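Local coordinates for protein tRNA (adenine(9)-N1)-methyltransferase (Sulfolobus acidocaldarius, PDB 5A7Z) that catalyses the S-adenosyl-L-methionine-dependent methylation of N1 of adenosine 9 in tRNA, as a member of the TRM10 family, at residues Ala24-Gln29 with His103-Pro108; Ala186-Leu191 with Leu250-Leu255. One frame throughout, in Å; residues are numbered along the deposited sequence.

How the interactions relate
From the N terminus the chain enters helix 22-33, passes through the sheet built from strands between 38 and 95, and returns to that helix at 103-108, where interaction 1 closes a loop of 73 intervening residues. Strand 109-113 then starts the chain's course through the larger mixed sheet of the SPOUT methyltransferase domain. Interaction 2 opens later, at 186-191, and closes 58 residues further on, at 250-255, joining two helices of that domain. The two loops follow one another, neither enclosing nor crossing the other. The centres of the two interactions lie about 18 Å apart, yet the interactions touch: P108 CB packs 3.9 Å from K253 CE, placing the connecting segment against helix 242-255.

Interaction 1: Ala24-Gln29 with His103-Pro108; sequences AKVFSQ and HLPEYP
V26 of helix 22-33 rests against the backbone of H103 and the ring of P105, where the irregular segment 103-108 leads from the N-terminal sheet towards strand 109-113 of the SPOUT methyltransferase domain. The contact is a small one at the surface, burying 118 Å² in all. Along the helix, A24 accepts a backbone bond from S28 N, and its methyl group lies against L48 on helix 48-57. V26, two residues on, turns its side chain to the connecting segment; the CA atoms of V26 and H103 are 6.1 Å apart. With CG1 anti to its own carbonyl carbon (chi1 -56°), V26 sets that methyl beside the backbone N, and CG1 makes the closest approach to the segment. CB and both methyls of V26 gather round one carbonyl oxygen, H103 O, which lies 3.4 Å from V26 CG1 and 3.5 Å from V26 CB. This is van der Waals contact, and no hydrogen bond joins the two segments. The F27 ring packs instead on M55, tying the helix to helix 48-57 as well. P105, whose ring also touches T22 and L23 one turn earlier, supplies the apolar part of the contact, its CD lying 4.4 Å from V26 CG2.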
ATOM      1  N   ALA A  24     -10.759  -0.387  -3.426  1.00 31.65           N
ATOM      2  CA  ALA A  24     -12.164  -0.029  -3.481  1.00 29.82           C
ATOM      3  C   ALA A  24     -12.713  -0.240  -4.870  1.00 30.05           C
ATOM      4  O   ALA A  24     -13.847  -0.657  -5.036  1.00 36.41           O
ATOM      5  CB  ALA A  24     -12.351   1.426  -3.063  1.00 28.34           C
ATOM      6  N   LYS A  25     -11.933   0.109  -5.877  1.00 30.36           N
ATOM      7  CA  LYS A  25     -12.383  -0.032  -7.246  1.00 32.88           C
ATOM      8  C   LYS A  25     -12.696  -1.497  -7.598  1.00 34.19           C
ATOM      9  O   LYS A  25     -13.736  -1.783  -8.151  1.00 35.18           O
ATOM     10  CB  LYS A  25     -11.331   0.501  -8.211  1.00 34.96           C
ATOM     11  CG  LYS A  25     -11.789   0.577  -9.650  1.00 37.88           C
ATOM     12  CD  LYS A  25     -10.611   0.576 -10.599  1.00 45.42           C
ATOM     13  CE  LYS A  25     -11.007   1.067 -11.989  1.00 52.35           C
ATOM     14  NZ  LYS A  25     -11.189  -0.058 -12.931  1.00 58.75           N
ATOM     15  N   VAL A  26     -11.791  -2.411  -7.267  1.00 35.33           N
ATOM     16  CA  VAL A  26     -11.989  -3.822  -7.619  1.00 38.58           C
ATOM     17  C   VAL A  26     -13.128  -4.452  -6.791  1.00 36.82           C
ATOM     18  O   VAL A  26     -13.853  -5.325  -7.270  1.00 39.96           O
ATOM     19  CB  VAL A  26     -10.666  -4.636  -7.496  1.00 38.91           C
ATOM     20  CG1 VAL A  26      -9.582  -4.003  -8.346  1.00 39.30           C
ATOM     21  CG2 VAL A  26     -10.185  -4.727  -6.055  1.00 41.04           C
ATOM     22  N   PHE A  27     -13.291  -3.998  -5.552  1.00 34.91           N
ATOM     23  CA  PHE A  27     -14.365  -4.496  -4.720  1.00 31.56           C
ATOM     24  C   PHE A  27     -15.676  -4.019  -5.287  1.00 33.54           C
ATOM     25  O   PHE A  27     -16.580  -4.824  -5.521  1.00 34.27           O
ATOM     26  CB  PHE A  27     -14.195  -4.032  -3.277  1.00 31.96           C
ATOM     27  CG  PHE A  27     -15.041  -4.785  -2.273  1.00 33.04           C
ATOM     28  CD1 PHE A  27     -15.775  -5.927  -2.636  1.00 34.13           C
ATOM     29  CD2 PHE A  27     -15.032  -4.397  -0.928  1.00 33.23           C
ATOM     30  CE1 PHE A  27     -16.521  -6.612  -1.688  1.00 36.25           C
ATOM     31  CE2 PHE A  27     -15.766  -5.082   0.014  1.00 34.35           C
ATOM     32  CZ  PHE A  27     -16.516  -6.186  -0.362  1.00 38.37           C
ATOM     33  N   SER A  28     -15.769  -2.721  -5.569  1.00 32.08           N
ATOM     34  CA  SER A  28     -17.017  -2.149  -6.097  1.00 34.15           C
ATOM     35  C   SER A  28     -17.408  -2.774  -7.405  1.00 33.65           C
ATOM     36  O   SER A  28     -18.566  -2.922  -7.657  1.00 32.55           O
ATOM     37  CB  SER A  28     -16.924  -0.641  -6.289  1.00 35.53           C
ATOM     38  OG  SER A  28     -15.874  -0.322  -7.154  1.00 41.54           O
ATOM     39  N   GLN A  29     -16.431  -3.092  -8.251  1.00 36.21           N
ATOM     40  CA  GLN A  29     -16.695  -3.763  -9.542  1.00 39.97           C
ATOM     41  C   GLN A  29     -17.437  -5.080  -9.343  1.00 37.64           C
ATOM     42  O   GLN A  29     -18.368  -5.405 -10.067  1.00 37.10           O
ATOM     43  CB  GLN A  29     -15.385  -4.005 -10.308  1.00 44.65           C
ATOM     44  CG  GLN A  29     -14.809  -2.716 -10.895  1.00 60.80           C
ATOM     45  CD  GLN A  29     -13.579  -2.933 -11.782  1.00 67.35           C
ATOM     46  OE1 GLN A  29     -12.487  -3.254 -11.302  1.00 62.23           O
ATOM     47  NE2 GLN A  29     -13.751  -2.715 -13.081  1.00 67.37           N
ATOM     48  N   HIS A 103     -10.666  -9.182  -7.951  1.00 38.44           N
ATOM     49  CA  HIS A 103      -9.421  -9.293  -8.656  1.00 47.48           C
ATOM     50  C   HIS A 103      -8.386  -8.422  -7.972  1.00 41.09           C
ATOM     51  O   HIS A 103      -8.344  -7.217  -8.172  1.00 42.98           O
ATOM     52  CB  HIS A 103      -9.561  -8.908 -10.130  1.00 56.59           C
ATOM     53  CG  HIS A 103      -8.406  -9.364 -10.967  1.00 72.89           C
ATOM     54  ND1 HIS A 103      -8.535 -10.303 -11.970  1.00 82.15           N
ATOM     55  CD2 HIS A 103      -7.084  -9.074 -10.893  1.00 78.69           C
ATOM     56  CE1 HIS A 103      -7.350 -10.539 -12.504  1.00 86.36           C
ATOM     57  NE2 HIS A 103      -6.451  -9.809 -11.866  1.00 88.37           N
ATOM     58  N   LEU A 104      -7.546  -9.044  -7.172  1.00 37.80           N
ATOM     59  CA  LEU A 104      -6.594  -8.309  -6.372  1.00 44.30           C
ATOM     60  C   LEU A 104      -5.584  -7.594  -7.278  1.00 43.37           C
ATOM     61  O   LEU A 104      -5.037  -8.191  -8.191  1.00 47.11           O
ATOM     62  CB  LEU A 104      -5.892  -9.246  -5.398  1.00 45.47           C
ATOM     63  CG  LEU A 104      -6.824 -10.154  -4.584  1.00 47.70           C
ATOM     64  CD1 LEU A 104      -6.036 -11.236  -3.873  1.00 51.09           C
ATOM     65  CD2 LEU A 104      -7.632  -9.353  -3.580  1.00 48.58           C
ATOM     66  N   PRO A 105      -5.397  -6.292  -7.063  1.00 39.38           N
ATOM     67  CA  PRO A 105      -4.538  -5.468  -7.899  1.00 40.79           C
ATOM     68  C   PRO A 105      -3.042  -5.889  -7.920  1.00 36.70           C
ATOM     69  O   PRO A 105      -2.461  -6.144  -6.892  1.00 32.95           O
ATOM     70  CB  PRO A 105      -4.688  -4.069  -7.266  1.00 41.47           C
ATOM     71  CG  PRO A 105      -5.016  -4.339  -5.840  1.00 41.78           C
ATOM     72  CD  PRO A 105      -5.884  -5.557  -5.882  1.00 43.00           C
ATOM     73  N   GLU A 106      -2.427  -5.901  -9.092  1.00 35.80           N
ATOM     74  CA  GLU A 106      -1.006  -6.177  -9.165  1.00 43.40           C
ATOM     75  C   GLU A 106      -0.232  -4.949  -8.689  1.00 35.41           C
ATOM     76  O   GLU A 106       0.729  -5.038  -7.944  1.00 39.38           O
ATOM     77  CB  GLU A 106      -0.627  -6.523 -10.599  1.00 55.21           C
ATOM     78  CG  GLU A 106       0.843  -6.885 -10.771  1.00 72.04           C
ATOM     79  CD  GLU A 106       1.116  -7.736 -12.012  1.00 79.99           C
ATOM     80  OE1 GLU A 106       0.141  -8.231 -12.626  1.00 81.17           O
ATOM     81  OE2 GLU A 106       2.312  -7.917 -12.369  1.00 82.09           O
ATOM     82  N   TYR A 107      -0.721  -3.800  -9.078  1.00 32.29           N
ATOM     83  CA  TYR A 107      -0.030  -2.561  -8.868  1.00 35.33           C
ATOM     84  C   TYR A 107      -0.854  -1.686  -7.961  1.00 36.25           C
ATOM     85  O   TYR A 107      -2.083  -1.830  -7.896  1.00 34.73           O
ATOM     86  CB  TYR A 107       0.214  -1.865 -10.233  1.00 37.98           C
ATOM     87  CG  TYR A 107       1.171  -2.648 -11.130  1.00 38.74           C
ATOM     88  CD1 TYR A 107       2.502  -2.810 -10.771  1.00 36.64           C
ATOM     89  CD2 TYR A 107       0.729  -3.273 -12.285  1.00 42.41           C
ATOM     90  CE1 TYR A 107       3.361  -3.545 -11.540  1.00 38.72           C
ATOM     91  CE2 TYR A 107       1.590  -4.014 -13.071  1.00 43.38           C
ATOM     92  CZ  TYR A 107       2.909  -4.150 -12.689  1.00 42.83           C
ATOM     93  OH  TYR A 107       3.797  -4.876 -13.470  1.00 38.27           O
ATOM     94  N   PRO A 108      -0.195  -0.748  -7.268  1.00 34.14           N
ATOM     95  CA  PRO A 108       1.239  -0.590  -7.339  1.00 34.55           C
ATOM     96  C   PRO A 108       1.978  -1.568  -6.431  1.00 34.21           C
ATOM     97  O   PRO A 108       1.366  -2.184  -5.555  1.00 32.68           O
ATOM     98  CB  PRO A 108       1.452   0.847  -6.853  1.00 35.17           C
ATOM     99  CG  PRO A 108       0.313   1.090  -5.913  1.00 33.03           C
ATOM    100  CD  PRO A 108      -0.840   0.391  -6.580  1.00 32.29           C
TER

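Interaction 2: Ala186-Leu191 with Leu250-Leu255; sequences ATDQIL and LRVKEL
The two segments come nearest at D188 and V252, whose CA atoms are 7.0 Å apart, and one turn further along helix 188-192 the CA atoms of L191 and K253 lie at 7.2 Å. The 186-191 segment enters its short helix through an N-cap, T187 OG1 accepting from I190 N at 3.0 Å. Between the helices, V252 offers CG1 to both D188 and L191. The D188 and V252 side chains cross at about a right angle, with D188 OD1 3.8 Å from V252 CG1; the methyl merely packs against this oxygen, whose hydrogen bond comes from L259 N, at the start of helix 259-265. L191 CD1 approaches the same methyl at 4.3 Å, an apolar contact. K253 reaches across with a chain bent at its last two torsions (chi3 64°), which carries NZ round to L191 O, 3.0 Å away. The donor arrives at a C=O...N angle of 132°, tilted 27° out of the carbonyl plane. K253 NZ also donates to H194 O, just beyond the helix. With a leucine here, which has no donor, L191 O and H194 O would probably be left without their common partner, and the short helix less firmly joined to helix 242-255. The junction is therefore mixed: one methyl meets both a leucine and a carboxylate oxygen, while the lysine charge, shared between two carbonyls, would be expected to favour the C-terminal end of helix 188-192.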
ATOM      1  N   ALA A 186      11.527  14.090  -6.215  1.00 44.28           N
ATOM      2  CA  ALA A 186      10.202  13.534  -6.366  1.00 46.86           C
ATOM      3  C   ALA A 186       9.166  14.653  -6.525  1.00 45.92           C
ATOM      4  O   ALA A 186       9.189  15.647  -5.810  1.00 44.27           O
ATOM      5  CB  ALA A 186       9.857  12.648  -5.183  1.00 46.01           C
ATOM      6  N   THR A 187       8.269  14.471  -7.479  1.00 43.50           N
ATOM      7  CA  THR A 187       7.100  15.308  -7.610  1.00 41.27           C
ATOM      8  C   THR A 187       5.880  14.413  -7.535  1.00 46.43           C
ATOM      9  O   THR A 187       5.986  13.179  -7.587  1.00 45.08           O
ATOM     10  CB  THR A 187       7.062  15.991  -8.972  1.00 40.32           C
ATOM     11  OG1 THR A 187       6.943  14.993  -9.973  1.00 42.12           O
ATOM     12  CG2 THR A 187       8.311  16.801  -9.230  1.00 38.43           C
ATOM     13  N   ASP A 188       4.720  15.038  -7.431  1.00 48.25           N
ATOM     14  CA  ASP A 188       3.458  14.319  -7.400  1.00 54.92           C
ATOM     15  C   ASP A 188       3.350  13.411  -8.617  1.00 53.50           C
ATOM     16  O   ASP A 188       2.992  12.240  -8.505  1.00 48.83           O
ATOM     17  CB  ASP A 188       2.267  15.308  -7.335  1.00 53.47           C
ATOM     18  CG  ASP A 188       2.053  15.891  -5.918  1.00 67.17           C
ATOM     19  OD1 ASP A 188       1.587  15.130  -5.038  1.00 76.46           O
ATOM     20  OD2 ASP A 188       2.357  17.100  -5.678  1.00 67.00           O
ATOM     21  N   GLN A 189       3.701  13.934  -9.779  1.00 55.20           N
ATOM     22  CA  GLN A 189       3.451  13.201 -10.997  1.00 57.05           C
ATOM     23  C   GLN A 189       4.493  12.113 -11.210  1.00 49.78           C
ATOM     24  O   GLN A 189       4.146  11.007 -11.645  1.00 45.62           O
ATOM     25  CB  GLN A 189       3.335  14.149 -12.203  1.00 64.03           C
ATOM     26  CG  GLN A 189       2.075  15.049 -12.172  1.00 70.10           C
ATOM     27  CD  GLN A 189       0.789  14.310 -11.750  1.00 76.45           C
ATOM     28  OE1 GLN A 189       0.304  14.452 -10.606  1.00 62.53           O
ATOM     29  NE2 GLN A 189       0.239  13.510 -12.666  1.00 78.06           N
ATOM     30  N   ILE A 190       5.742  12.370 -10.833  1.00 40.11           N
ATOM     31  CA  ILE A 190       6.737  11.296 -10.899  1.00 42.80           C
ATOM     32  C   ILE A 190       6.185  10.055 -10.209  1.00 42.59           C
ATOM     33  O   ILE A 190       6.256   8.947 -10.734  1.00 37.40           O
ATOM     34  CB  ILE A 190       8.046  11.649 -10.212  1.00 46.91           C
ATOM     35  CG1 ILE A 190       8.768  12.786 -10.947  1.00 49.77           C
ATOM     36  CG2 ILE A 190       8.943  10.410 -10.150  1.00 50.35           C
ATOM     37  CD1 ILE A 190       9.026  12.520 -12.401  1.00 50.84           C
ATOM     38  N   LEU A 191       5.606  10.258  -9.031  1.00 40.96           N
ATOM     39  CA  LEU A 191       5.070   9.155  -8.255  1.00 43.65           C
ATOM     40  C   LEU A 191       3.851   8.511  -8.873  1.00 44.91           C
ATOM     41  O   LEU A 191       3.750   7.293  -8.888  1.00 42.56           O
ATOM     42  CB  LEU A 191       4.743   9.600  -6.845  1.00 45.93           C
ATOM     43  CG  LEU A 191       5.919  10.168  -6.057  1.00 42.11           C
ATOM     44  CD1 LEU A 191       5.469  10.449  -4.641  1.00 40.87           C
ATOM     45  CD2 LEU A 191       7.116   9.218  -6.084  1.00 45.07           C
ATOM     46  N   LEU A 250       2.013   6.059  -0.653  1.00 32.06           N
ATOM     47  CA  LEU A 250       0.637   5.591  -0.711  1.00 32.78           C
ATOM     48  C   LEU A 250      -0.375   6.739  -0.467  1.00 32.93           C
ATOM     49  O   LEU A 250      -1.440   6.721  -1.040  1.00 34.33           O
ATOM     50  CB  LEU A 250       0.432   4.449   0.276  1.00 32.87           C
ATOM     51  CG  LEU A 250       1.248   3.171   0.016  1.00 37.28           C
ATOM     52  CD1 LEU A 250       1.161   2.236   1.218  1.00 38.88           C
ATOM     53  CD2 LEU A 250       0.761   2.453  -1.234  1.00 37.22           C
ATOM     54  N   ARG A 251      -0.011   7.760   0.319  1.00 32.95           N
ATOM     55  CA  ARG A 251      -0.901   8.917   0.505  1.00 36.17           C
ATOM     56  C   ARG A 251      -1.170   9.505  -0.836  1.00 32.88           C
ATOM     57  O   ARG A 251      -2.266   9.920  -1.125  1.00 29.28           O
ATOM     58  CB  ARG A 251      -0.257  10.061   1.311  1.00 42.49           C
ATOM     59  CG  ARG A 251       0.177   9.805   2.735  1.00 45.24           C
ATOM     60  CD  ARG A 251      -0.903   9.250   3.572  1.00 46.09           C
ATOM     61  NE  ARG A 251      -0.721   9.563   5.002  1.00 44.63           N
ATOM     62  CZ  ARG A 251      -1.547  10.330   5.699  1.00 45.10           C
ATOM     63  NH1 ARG A 251      -2.527  10.987   5.094  1.00 48.92           N
ATOM     64  NH2 ARG A 251      -1.372  10.486   6.985  1.00 51.89           N
ATOM     65  N   VAL A 252      -0.093   9.676  -1.597  1.00 33.41           N
ATOM     66  CA  VAL A 252      -0.125  10.421  -2.829  1.00 33.53           C
ATOM     67  C   VAL A 252      -0.854   9.604  -3.898  1.00 37.23           C
ATOM     68  O   VAL A 252      -1.731  10.114  -4.579  1.00 38.66           O
ATOM     69  CB  VAL A 252       1.293  10.781  -3.284  1.00 34.31           C
ATOM     70  CG1 VAL A 252       1.273  11.327  -4.689  1.00 39.01           C
ATOM     71  CG2 VAL A 252       1.918  11.795  -2.332  1.00 35.23           C
ATOM     72  N   LYS A 253      -0.588   8.312  -3.950  1.00 34.48           N
ATOM     73  CA  LYS A 253      -1.115   7.497  -5.037  1.00 34.64           C
ATOM     74  C   LYS A 253      -2.528   7.012  -4.812  1.00 35.82           C
ATOM     75  O   LYS A 253      -3.258   6.797  -5.778  1.00 33.79           O
ATOM     76  CB  LYS A 253      -0.240   6.301  -5.259  1.00 34.76           C
ATOM     77  CG  LYS A 253       1.153   6.662  -5.738  1.00 37.07           C
ATOM     78  CD  LYS A 253       1.916   5.414  -6.109  1.00 36.62           C
ATOM     79  CE  LYS A 253       1.267   4.682  -7.290  1.00 33.46           C
ATOM     80  NZ  LYS A 253       1.447   5.480  -8.519  1.00 32.87           N
ATOM     81  N   GLU A 254      -2.898   6.762  -3.562  1.00 34.33           N
ATOM     82  CA  GLU A 254      -4.188   6.123  -3.284  1.00 35.51           C
ATOM     83  C   GLU A 254      -5.180   7.104  -2.679  1.00 35.73           C
ATOM     84  O   GLU A 254      -6.386   6.923  -2.784  1.00 36.99           O
ATOM     85  CB  GLU A 254      -4.003   4.925  -2.361  1.00 34.94           C
ATOM     86  CG  GLU A 254      -3.359   3.734  -3.044  1.00 37.08           C
ATOM     87  CD  GLU A 254      -4.262   3.105  -4.087  1.00 35.81           C
ATOM     88  OE1 GLU A 254      -5.485   3.019  -3.857  1.00 37.25           O
ATOM     89  OE2 GLU A 254      -3.747   2.686  -5.122  1.00 33.58           O
ATOM     90  N   LEU A 255      -4.667   8.140  -2.041  1.00 34.46           N
ATOM     91  CA  LEU A 255      -5.526   9.145  -1.423  1.00 35.84           C
ATOM     92  C   LEU A 255      -5.550  10.424  -2.222  1.00 37.08           C
ATOM     93  O   LEU A 255      -6.248  11.351  -1.883  1.00 41.55           O
ATOM     94  CB  LEU A 255      -5.068   9.426   0.006  1.00 34.70           C
ATOM     95  CG  LEU A 255      -5.750   8.625   1.098  1.00 38.87           C
ATOM     96  CD1 LEU A 255      -6.025   7.169   0.697  1.00 42.86           C
ATOM     97  CD2 LEU A 255      -4.936   8.707   2.379  1.00 38.72           C
TER